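Long-range contacts in WbbM protein (Klebsiella pneumoniae, PDB 6U4B), which acts as a bifunctional O-antigen polymerase, probably extending the polysaccharide through two distinct glycosyltransferase activities: residues A[64-72]-A[83-91]; A[104-115]-A[279-288]. All blocks are in the same frame, centred on the assembly; numbering follows the deposited sequence.

Contact 1. Residues A[64-72]-A[83-91]; sequences PGDDTGDNI and TAHYWVWKN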
loop_
_atom_site.group_PDB
_atom_site.type_symbol
_atom_site.label_atom_id
_atom_site.label_comp_id
_atom_site.label_asym_id
_atom_site.label_seq_id
_atom_site.Cartn_x
_atom_site.Cartn_y
_atom_site.Cartn_z
ATOM N N PRO A 64 7.486 -13.064 -34.513
ATOM C CA PRO A 64 6.448 -13.711 -33.701
ATOM C C PRO A 64 6.971 -14.978 -33.043
ATOM O O PRO A 64 7.944 -15.595 -33.486
ATOM C CB PRO A 64 5.341 -14.030 -34.715
ATOM C CG PRO A 64 5.593 -13.097 -35.861
ATOM C CD PRO A 64 7.074 -12.919 -35.919
ATOM N N GLY A 65 6.303 -15.364 -31.959
ATOM C CA GLY A 65 6.675 -16.557 -31.235
ATOM C C GLY A 65 5.869 -17.768 -31.663
ATOM O O GLY A 65 4.949 -17.698 -32.475
ATOM N N ASP A 66 6.240 -18.911 -31.095
ATOM C CA ASP A 66 5.507 -20.155 -31.278
ATOM C C ASP A 66 4.463 -20.377 -30.185
ATOM O O ASP A 66 4.015 -21.512 -29.996
ATOM C CB ASP A 66 6.477 -21.340 -31.310
ATOM C CG ASP A 66 7.271 -21.472 -30.022
ATOM O OD1 ASP A 66 7.234 -20.534 -29.196
ATOM O OD2 ASP A 66 7.929 -22.511 -29.826
ATOM N N ASP A 67 4.068 -19.320 -29.465
ATOM C CA ASP A 67 3.274 -19.461 -28.248
ATOM C C ASP A 67 1.907 -18.794 -28.349
ATOM O O ASP A 67 1.329 -18.429 -27.320
ATOM C CB ASP A 67 4.046 -18.903 -27.048
ATOM C CG ASP A 67 4.385 -17.437 -27.207
ATOM O OD1 ASP A 67 4.428 -16.957 -28.362
ATOM O OD2 ASP A 67 4.616 -16.764 -26.181
ATOM N N THR A 68 1.372 -18.630 -29.555
ATOM C CA THR A 68 0.033 -18.092 -29.734
ATOM C C THR A 68 -0.897 -19.184 -30.240
ATOM O O THR A 68 -0.464 -20.138 -30.895
ATOM C CB THR A 68 0.030 -16.907 -30.703
ATOM O OG1 THR A 68 0.688 -17.277 -31.920
ATOM C CG2 THR A 68 0.733 -15.700 -30.079
ATOM N N GLY A 69 -2.179 -19.040 -29.916
ATOM C CA GLY A 69 -3.152 -20.050 -30.275
ATOM C C GLY A 69 -2.792 -21.407 -29.696
ATOM O O GLY A 69 -2.196 -21.526 -28.621
ATOM N N ASP A 70 -3.162 -22.454 -30.432
ATOM C CA ASP A 70 -2.860 -23.830 -30.046
ATOM C C ASP A 70 -1.371 -24.092 -30.253
ATOM O O ASP A 70 -0.886 -24.088 -31.388
ATOM C CB ASP A 70 -3.717 -24.786 -30.870
ATOM C CG ASP A 70 -3.557 -26.234 -30.452
ATOM O OD1 ASP A 70 -2.834 -26.512 -29.470
ATOM O OD2 ASP A 70 -4.168 -27.099 -31.113
ATOM N N ASN A 71 -0.643 -24.332 -29.163
ATOM C CA ASN A 71 0.812 -24.361 -29.227
ATOM C C ASN A 71 1.366 -25.211 -28.094
ATOM O O ASN A 71 0.679 -25.497 -27.110
ATOM C CB ASN A 71 1.394 -22.948 -29.142
ATOM C CG ASN A 71 1.270 -22.354 -27.752
ATOM O OD1 ASN A 71 2.176 -22.482 -26.927
ATOM N ND2 ASN A 71 0.143 -21.709 -27.482
ATOM N N ILE A 72 2.636 -25.595 -28.239
ATOM C CA ILE A 72 3.357 -26.349 -27.216
ATOM C C ILE A 72 4.678 -25.650 -26.914
ATOM O O ILE A 72 5.702 -26.303 -26.688
ATOM C CB ILE A 72 3.601 -27.807 -27.649
ATOM C CG1 ILE A 72 4.332 -27.858 -28.994
ATOM C CG2 ILE A 72 2.287 -28.582 -27.709
ATOM C CD1 ILE A 72 4.788 -29.253 -29.382
ATOM N N THR A 83 8.204 -27.564 -31.708
ATOM C CA THR A 83 7.254 -26.540 -31.283
ATOM C C THR A 83 6.920 -25.581 -32.418
ATOM O O THR A 83 5.787 -25.096 -32.503
ATOM C CB THR A 83 7.803 -25.771 -30.076
ATOM O OG1 THR A 83 9.004 -25.083 -30.445
ATOM C CG2 THR A 83 8.118 -26.726 -28.943
ATOM N N ALA A 84 7.887 -25.285 -33.289
ATOM C CA ALA A 84 7.583 -24.500 -34.482
ATOM C C ALA A 84 6.727 -25.306 -35.452
ATOM O O ALA A 84 5.726 -24.804 -35.981
ATOM C CB ALA A 84 8.876 -24.035 -35.155
ATOM N N HIS A 85 7.117 -26.559 -35.699
ATOM C CA HIS A 85 6.311 -27.473 -36.502
ATOM C C HIS A 85 4.877 -27.531 -35.988
ATOM O O HIS A 85 3.922 -27.341 -36.751
ATOM C CB HIS A 85 6.965 -28.861 -36.487
ATOM C CG HIS A 85 6.235 -29.905 -37.277
ATOM N ND1 HIS A 85 6.739 -31.176 -37.459
ATOM C CD2 HIS A 85 5.048 -29.877 -37.927
ATOM C CE1 HIS A 85 5.895 -31.883 -38.187
ATOM N NE2 HIS A 85 4.860 -31.119 -38.483
ATOM N N TYR A 86 4.712 -27.777 -34.685
ATOM C CA TYR A 86 3.375 -27.881 -34.106
ATOM C C TYR A 86 2.587 -26.592 -34.301
ATOM O O TYR A 86 1.411 -26.622 -34.688
ATOM C CB TYR A 86 3.475 -28.228 -32.619
ATOM C CG TYR A 86 2.137 -28.416 -31.937
ATOM C CD1 TYR A 86 1.462 -27.341 -31.371
ATOM C CD2 TYR A 86 1.548 -29.673 -31.859
ATOM C CE1 TYR A 86 0.240 -27.510 -30.753
ATOM C CE2 TYR A 86 0.325 -29.851 -31.241
ATOM C CZ TYR A 86 -0.323 -28.768 -30.690
ATOM O OH TYR A 86 -1.542 -28.943 -30.076
ATOM N N TRP A 87 3.222 -25.444 -34.041
ATOM C CA TRP A 87 2.512 -24.169 -34.111
ATOM C C TRP A 87 2.034 -23.875 -35.526
ATOM O O TRP A 87 0.906 -23.405 -35.721
ATOM C CB TRP A 87 3.407 -23.038 -33.604
ATOM C CG TRP A 87 2.736 -21.697 -33.638
ATOM C CD1 TRP A 87 1.958 -21.143 -32.661
ATOM C CD2 TRP A 87 2.778 -20.743 -34.705
ATOM N NE1 TRP A 87 1.516 -19.903 -33.054
ATOM C CE2 TRP A 87 2.005 -19.633 -34.305
ATOM C CE3 TRP A 87 3.396 -20.717 -35.961
ATOM C CZ2 TRP A 87 1.833 -18.511 -35.114
ATOM C CZ3 TRP A 87 3.224 -19.603 -36.762
ATOM C CH2 TRP A 87 2.449 -18.516 -36.335
ATOM N N VAL A 88 2.877 -24.140 -36.529
ATOM C CA VAL A 88 2.464 -23.946 -37.916
ATOM C C VAL A 88 1.332 -24.902 -38.267
ATOM O O VAL A 88 0.351 -24.519 -38.919
ATOM C CB VAL A 88 3.669 -24.125 -38.859
ATOM C CG1 VAL A 88 3.220 -24.080 -40.309
ATOM C CG2 VAL A 88 4.722 -23.060 -38.592
ATOM N N TRP A 89 1.447 -26.157 -37.827
ATOM C CA TRP A 89 0.431 -27.165 -38.110
ATOM C C TRP A 89 -0.942 -26.734 -37.605
ATOM O O TRP A 89 -1.944 -26.877 -38.315
ATOM C CB TRP A 89 0.852 -28.493 -37.476
ATOM C CG TRP A 89 -0.173 -29.586 -37.514
ATOM C CD1 TRP A 89 -1.079 -29.834 -38.504
ATOM C CD2 TRP A 89 -0.391 -30.584 -36.510
ATOM N NE1 TRP A 89 -1.847 -30.926 -38.177
ATOM C CE2 TRP A 89 -1.444 -31.404 -36.959
ATOM C CE3 TRP A 89 0.203 -30.863 -35.275
ATOM C CZ2 TRP A 89 -1.917 -32.486 -36.214
ATOM C CZ3 TRP A 89 -0.266 -31.936 -34.538
ATOM C CH2 TRP A 89 -1.315 -32.734 -35.010
ATOM N N LYS A 90 -1.006 -26.188 -36.392
ATOM C CA LYS A 90 -2.285 -25.908 -35.751
ATOM C C LYS A 90 -2.841 -24.522 -36.052
ATOM O O LYS A 90 -4.055 -24.321 -35.928
ATOM C CB LYS A 90 -2.159 -26.066 -34.232
ATOM C CG LYS A 90 -1.937 -27.492 -33.776
ATOM C CD LYS A 90 -3.066 -28.392 -34.250
ATOM C CE LYS A 90 -2.951 -29.782 -33.651
ATOM N NZ LYS A 90 -4.039 -30.678 -34.133
ATOM N N ASN A 91 -2.000 -23.562 -36.444
ATOM C CA ASN A 91 -2.423 -22.171 -36.495
ATOM C C ASN A 91 -2.233 -21.484 -37.841
ATOM O O ASN A 91 -2.913 -20.485 -38.098
ATOM C CB ASN A 91 -1.682 -21.354 -35.424
ATOM C CG ASN A 91 -1.818 -21.957 -34.038
ATOM O OD1 ASN A 91 -2.853 -21.815 -33.386
ATOM N ND2 ASN A 91 -0.770 -22.634 -33.582
HETATM O O HOH W 1 4.221 -24.350 -30.267
#
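An irregular loop, residues 64-72, wraps along one flank of helix 82-91 in the DUF4422 region, with Trp87, Tyr86 and Asn91 of the helix as its main partners. Trp87 projects its indole between loop and helix because CG lies anti to the backbone N (chi1 -180°). Asp66 CA then sits over the five-membered ring of Trp87, 4.1 Å from its centroid, while Asn91 CB lies against the opposite face. At the indole rim, NE1 of Trp87 donates to OG1 of Thr68 at 3.0 Å and, weakly, to the carbonyl of that residue. The Asn91 amide is fixed by three groups: ND2 of Asn91 reaches O of Asp70 at 2.6 Å and nearly straight (166°), its second N-H goes to Trp87 O, and OD1 takes a weak bond from Asp70 N. Next to Trp87 in the helix, the Tyr86 ring is sandwiched between Lys90 CG and Ile72 CG2, the latter 3.9 Å from the centroid of the Tyr86 ring. Tyr86 OH gives a hydrogen bond to OD1 of Asp70 at 2.8 Å, with the carboxylate turned 81° from the ring plane. A water ties Asp66 O, Ile72 N and Thr83 O together, joining loop to helix where direct backbone bonds are lacking. The Asp66 carboxylate is held mainly by Ser73, Gly53 and Lys54. On its other sides the helix rests Ala84 and Val88 on strands 29-35 and 47-51, and turns His85 and Trp89 to helix 220-240.

Contact 2. Residues A[104-115]-A[279-288]; sequences RRHLNFSEKQTF and ELQRTFVSNE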
loop_
_atom_site.group_PDB
_atom_site.type_symbol
_atom_site.label_atom_id
_atom_site.label_comp_id
_atom_site.label_asym_id
_atom_site.label_seq_id
_atom_site.Cartn_x
_atom_site.Cartn_y
_atom_site.Cartn_z
ATOM N N ARG A 104 20.724 -20.420 -38.351
ATOM C CA ARG A 104 22.035 -20.273 -38.973
ATOM C C ARG A 104 22.385 -21.453 -39.873
ATOM O O ARG A 104 23.526 -21.555 -40.333
ATOM C CB ARG A 104 23.116 -20.076 -37.906
ATOM C CG ARG A 104 23.324 -18.626 -37.521
ATOM C CD ARG A 104 24.129 -18.490 -36.242
ATOM N NE ARG A 104 25.488 -19.003 -36.365
ATOM C CZ ARG A 104 26.392 -18.938 -35.393
ATOM N NH1 ARG A 104 27.611 -19.425 -35.582
ATOM N NH2 ARG A 104 26.075 -18.382 -34.232
ATOM N N ARG A 105 21.437 -22.355 -40.121
ATOM C CA ARG A 105 21.630 -23.481 -41.026
ATOM C C ARG A 105 20.426 -23.552 -41.951
ATOM O O ARG A 105 19.285 -23.635 -41.482
ATOM C CB ARG A 105 21.803 -24.794 -40.255
ATOM C CG ARG A 105 23.095 -24.882 -39.461
ATOM C CD ARG A 105 23.014 -25.976 -38.412
ATOM N NE ARG A 105 24.309 -26.252 -37.796
ATOM C CZ ARG A 105 24.768 -25.645 -36.705
ATOM N NH1 ARG A 105 24.040 -24.715 -36.101
ATOM N NH2 ARG A 105 25.959 -25.968 -36.219
ATOM N N HIS A 106 20.675 -23.505 -43.254
ATOM C CA HIS A 106 19.618 -23.431 -44.252
ATOM C C HIS A 106 19.867 -24.477 -45.334
ATOM O O HIS A 106 20.845 -25.229 -45.294
ATOM C CB HIS A 106 19.539 -22.021 -44.854
ATOM C CG HIS A 106 19.357 -20.942 -43.835
ATOM N ND1 HIS A 106 20.211 -19.864 -43.730
ATOM C CD2 HIS A 106 18.419 -20.772 -42.872
ATOM C CE1 HIS A 106 19.808 -19.080 -42.746
ATOM N NE2 HIS A 106 18.722 -19.607 -42.210
ATOM N N LEU A 107 18.969 -24.512 -46.315
ATOM C CA LEU A 107 19.086 -25.410 -47.454
ATOM C C LEU A 107 19.483 -24.622 -48.695
ATOM O O LEU A 107 19.052 -23.480 -48.885
ATOM C CB LEU A 107 17.773 -26.147 -47.708
ATOM C CG LEU A 107 17.268 -27.091 -46.615
ATOM C CD1 LEU A 107 15.819 -27.456 -46.887
ATOM C CD2 LEU A 107 18.131 -28.337 -46.537
ATOM N N ASN A 108 20.306 -25.241 -49.535
ATOM C CA ASN A 108 20.714 -24.658 -50.806
ATOM C C ASN A 108 19.686 -25.051 -51.861
ATOM O O ASN A 108 19.606 -26.218 -52.258
ATOM C CB ASN A 108 22.115 -25.133 -51.181
ATOM C CG ASN A 108 22.563 -24.643 -52.546
ATOM O OD1 ASN A 108 21.912 -23.805 -53.171
ATOM N ND2 ASN A 108 23.694 -25.160 -53.010
ATOM N N PHE A 109 18.900 -24.078 -52.311
ATOM C CA PHE A 109 17.874 -24.306 -53.320
ATOM C C PHE A 109 18.350 -24.004 -54.736
ATOM O O PHE A 109 17.568 -24.156 -55.679
ATOM C CB PHE A 109 16.633 -23.458 -53.012
ATOM C CG PHE A 109 16.042 -23.712 -51.656
ATOM C CD1 PHE A 109 16.383 -22.916 -50.575
ATOM C CD2 PHE A 109 15.143 -24.748 -51.463
ATOM C CE1 PHE A 109 15.839 -23.148 -49.328
ATOM C CE2 PHE A 109 14.596 -24.986 -50.217
ATOM C CZ PHE A 109 14.943 -24.185 -49.146
ATOM N N SER A 110 19.601 -23.584 -54.910
ATOM C CA SER A 110 20.073 -23.150 -56.216
ATOM C C SER A 110 20.437 -24.346 -57.091
ATOM O O SER A 110 20.588 -25.477 -56.619
ATOM C CB SER A 110 21.281 -22.223 -56.077
ATOM O OG SER A 110 22.466 -22.960 -55.833
ATOM N N GLU A 111 20.583 -24.074 -58.391
ATOM C CA GLU A 111 20.918 -25.130 -59.344
ATOM C C GLU A 111 22.274 -25.751 -59.033
ATOM O O GLU A 111 22.449 -26.969 -59.154
ATOM C CB GLU A 111 20.898 -24.574 -60.767
ATOM C CG GLU A 111 19.510 -24.220 -61.270
ATOM C CD GLU A 111 18.681 -25.446 -61.592
ATOM O OE1 GLU A 111 18.734 -25.912 -62.750
ATOM O OE2 GLU A 111 17.987 -25.951 -60.685
ATOM N N LYS A 112 23.247 -24.933 -58.638
ATOM C CA LYS A 112 24.555 -25.453 -58.260
ATOM C C LYS A 112 24.449 -26.159 -56.914
ATOM O O LYS A 112 24.285 -25.513 -55.873
ATOM C CB LYS A 112 25.588 -24.332 -58.203
ATOM C CG LYS A 112 26.906 -24.777 -57.588
ATOM C CD LYS A 112 28.009 -23.752 -57.768
ATOM C CE LYS A 112 29.299 -24.250 -57.137
ATOM N NZ LYS A 112 30.481 -23.447 -57.544
ATOM N N GLN A 113 24.522 -27.488 -56.936
ATOM C CA GLN A 113 24.625 -28.292 -55.725
ATOM C C GLN A 113 26.043 -28.803 -55.513
ATOM O O GLN A 113 26.251 -29.823 -54.847
ATOM C CB GLN A 113 23.633 -29.452 -55.774
ATOM C CG GLN A 113 22.179 -29.010 -55.807
ATOM C CD GLN A 113 21.710 -28.457 -54.472
ATOM O OE1 GLN A 113 22.206 -28.854 -53.418
ATOM N NE2 GLN A 113 20.749 -27.540 -54.511
ATOM N N THR A 114 27.028 -28.091 -56.059
ATOM C CA THR A 114 28.418 -28.528 -56.096
ATOM C C THR A 114 29.328 -27.600 -55.291
ATOM O O THR A 114 30.523 -27.498 -55.572
ATOM C CB THR A 114 28.906 -28.622 -57.543
ATOM O OG1 THR A 114 27.794 -28.880 -58.408
ATOM C CG2 THR A 114 29.928 -29.739 -57.695
ATOM N N PHE A 115 28.779 -26.909 -54.296
ATOM C CA PHE A 115 29.595 -26.034 -53.466
ATOM C C PHE A 115 30.515 -26.852 -52.569
ATOM O O PHE A 115 30.192 -27.974 -52.163
ATOM C CB PHE A 115 28.714 -25.114 -52.617
ATOM C CG PHE A 115 28.048 -24.018 -53.400
ATOM C CD1 PHE A 115 28.742 -22.864 -53.726
ATOM C CD2 PHE A 115 26.728 -24.137 -53.803
ATOM C CE1 PHE A 115 28.135 -21.852 -54.446
ATOM C CE2 PHE A 115 26.114 -23.129 -54.522
ATOM C CZ PHE A 115 26.820 -21.984 -54.844
ATOM N N GLU A 279 17.450 -34.069 -52.641
ATOM C CA GLU A 279 18.404 -33.793 -51.578
ATOM C C GLU A 279 19.209 -32.544 -51.911
ATOM O O GLU A 279 19.749 -32.417 -53.014
ATOM C CB GLU A 279 19.334 -34.988 -51.367
ATOM C CG GLU A 279 18.644 -36.199 -50.759
ATOM C CD GLU A 279 19.565 -37.397 -50.625
ATOM O OE1 GLU A 279 19.066 -38.496 -50.301
ATOM O OE2 GLU A 279 20.786 -37.245 -50.841
ATOM N N LEU A 280 19.285 -31.624 -50.955
ATOM C CA LEU A 280 19.966 -30.353 -51.134
ATOM C C LEU A 280 21.157 -30.266 -50.188
ATOM O O LEU A 280 21.226 -30.971 -49.177
ATOM C CB LEU A 280 19.011 -29.179 -50.881
ATOM C CG LEU A 280 17.690 -29.188 -51.652
ATOM C CD1 LEU A 280 16.747 -28.139 -51.087
ATOM C CD2 LEU A 280 17.927 -28.958 -53.137
ATOM N N GLN A 281 22.097 -29.387 -50.523
ATOM C CA GLN A 281 23.226 -29.134 -49.641
ATOM C C GLN A 281 22.782 -28.346 -48.411
ATOM O O GLN A 281 21.791 -27.611 -48.441
ATOM C CB GLN A 281 24.326 -28.365 -50.378
ATOM C CG GLN A 281 24.957 -29.103 -51.554
ATOM C CD GLN A 281 26.145 -28.355 -52.136
ATOM O OE1 GLN A 281 25.983 -27.370 -52.856
ATOM N NE2 GLN A 281 27.347 -28.816 -51.815
ATOM N N ARG A 282 23.529 -28.508 -47.322
ATOM C CA ARG A 282 23.316 -27.759 -46.092
ATOM C C ARG A 282 24.291 -26.594 -46.019
ATOM O O ARG A 282 25.437 -26.698 -46.459
ATOM C CB ARG A 282 23.503 -28.643 -44.854
ATOM C CG ARG A 282 22.597 -29.850 -44.795
ATOM C CD ARG A 282 22.742 -30.599 -43.472
ATOM N NE ARG A 282 23.934 -31.444 -43.422
ATOM C CZ ARG A 282 23.973 -32.709 -43.834
ATOM N NH1 ARG A 282 22.885 -33.282 -44.333
ATOM N NH2 ARG A 282 25.099 -33.403 -43.751
ATOM N N THR A 283 23.832 -25.482 -45.452
ATOM C CA THR A 283 24.683 -24.324 -45.230
ATOM C C THR A 283 24.887 -24.091 -43.738
ATOM O O THR A 283 24.110 -24.554 -42.897
ATOM C CB THR A 283 24.096 -23.057 -45.869
ATOM O OG1 THR A 283 23.041 -22.540 -45.047
ATOM C CG2 THR A 283 23.552 -23.356 -47.260
ATOM N N PHE A 284 25.956 -23.368 -43.417
ATOM C CA PHE A 284 26.208 -22.923 -42.055
ATOM C C PHE A 284 26.766 -21.510 -42.083
ATOM O O PHE A 284 27.636 -21.190 -42.898
ATOM C CB PHE A 284 27.182 -23.844 -41.308
ATOM C CG PHE A 284 27.547 -23.340 -39.936
ATOM C CD1 PHE A 284 28.815 -22.845 -39.676
ATOM C CD2 PHE A 284 26.612 -23.338 -38.912
ATOM C CE1 PHE A 284 29.148 -22.373 -38.417
ATOM C CE2 PHE A 284 26.938 -22.866 -37.652
ATOM C CZ PHE A 284 28.208 -22.384 -37.405
ATOM N N VAL A 285 26.260 -20.674 -41.181
ATOM C CA VAL A 285 26.672 -19.282 -41.047
ATOM C C VAL A 285 27.557 -19.178 -39.813
ATOM O O VAL A 285 27.093 -19.401 -38.689
ATOM C CB VAL A 285 25.458 -18.347 -40.945
ATOM C CG1 VAL A 285 25.907 -16.914 -40.754
ATOM C CG2 VAL A 285 24.592 -18.483 -42.187
ATOM N N SER A 286 28.830 -18.831 -40.022
ATOM C CA SER A 286 29.813 -18.889 -38.946
ATOM C C SER A 286 29.793 -17.665 -38.039
ATOM O O SER A 286 30.276 -17.749 -36.905
ATOM C CB SER A 286 31.214 -19.079 -39.532
ATOM O OG SER A 286 31.417 -18.240 -40.655
ATOM N N ASN A 287 29.250 -16.538 -38.497
ATOM C CA ASN A 287 29.211 -15.311 -37.710
ATOM C C ASN A 287 27.763 -14.886 -37.515
ATOM O O ASN A 287 27.070 -14.563 -38.486
ATOM C CB ASN A 287 30.013 -14.195 -38.385
ATOM C CG ASN A 287 31.504 -14.465 -38.383
ATOM O OD1 ASN A 287 32.055 -14.964 -37.402
ATOM N ND2 ASN A 287 32.167 -14.136 -39.487
ATOM N N GLU A 288 27.313 -14.874 -36.265
ATOM C CA GLU A 288 25.956 -14.450 -35.961
ATOM C C GLU A 288 25.870 -12.930 -35.968
ATOM O O GLU A 288 26.757 -12.240 -35.457
ATOM C CB GLU A 288 25.514 -14.999 -34.604
ATOM C CG GLU A 288 24.011 -15.163 -34.464
ATOM C CD GLU A 288 23.620 -15.833 -33.162
ATOM O OE1 GLU A 288 23.143 -15.128 -32.247
ATOM O OE2 GLU A 288 23.802 -17.065 -33.052
#
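This is an antiparallel, strand-like pairing in which loop 104-115, lying between strands 97-102 and 122-125, runs beside strand 277-285 of the mixed sheet; its evidence is a residue register that falls from Arg104-Val285 to Asn108-Gln281. Three backbone bonds mark it: Val285 N to Arg104 O, Thr283 N to His106 O and Asn108 N to Gln281 O. The pattern is not a regular one, since His106 N turns to OG1 of Thr283, 3.1 Å away, rather than to a carbonyl, and just one bridge, Leu107 with Arg282, is formed. Tyr132 OH also bonds to Thr283 OG1 and to ND1 of His106.

At one end the Arg104 chain, bent at chi3 (64°), brings NE to within 2.9 Å of Val285 O and NH2 to within 2.9 Å of OE2 of Glu288. That carboxylate oxygen lies in the guanidinium plane and is met on its anti side. Next to it, the Arg105 guanidinium is covered on one face by CE2 of Phe284, the two planes being 48° apart. At the far end Gln281 reaches into the loop: OE1 accepts from ND2 of Asn108 at 3.2 Å and from Phe115 N, while NE2 donates to Phe115 O at 3.0 Å and to Glu117. In return, OE1 of Gln113 takes the Gln281 backbone N at 2.9 Å. An Asx turn, Ser110 N to OD1 of Asn108, shapes the chain there, and Leu280 CD1 packs on Phe109 CD2 and Leu107 CB.

The Gln281 end is thus held by several amide bonds, to which Glu117 adds, and the Arg104 end by a salt bridge to Glu288; both fix loop to strand through side chains where regular backbone pairing stops.

Both contacts belong to the N-terminal half of the chain and are built round one mixed sheet, their centres 26 Å apart and their nearest atoms about 12 Å apart. They follow in series: contact 1 closes with helix 82-91, and strand 97-102 then leads into the loop of contact 2. Contact 1 is local, spanning ten intervening residues, and its helix packs on strands 29-35 and 47-51. Contact 2 joins segments separated by 163 intervening residues, bringing strand 277-285, next to 122-125 and 152-159, back to the early chain. Neither approaches the magnesium site of Asp406, Asp408 and His560, so both are contacts of the N-terminal sheet and its surrounding elements.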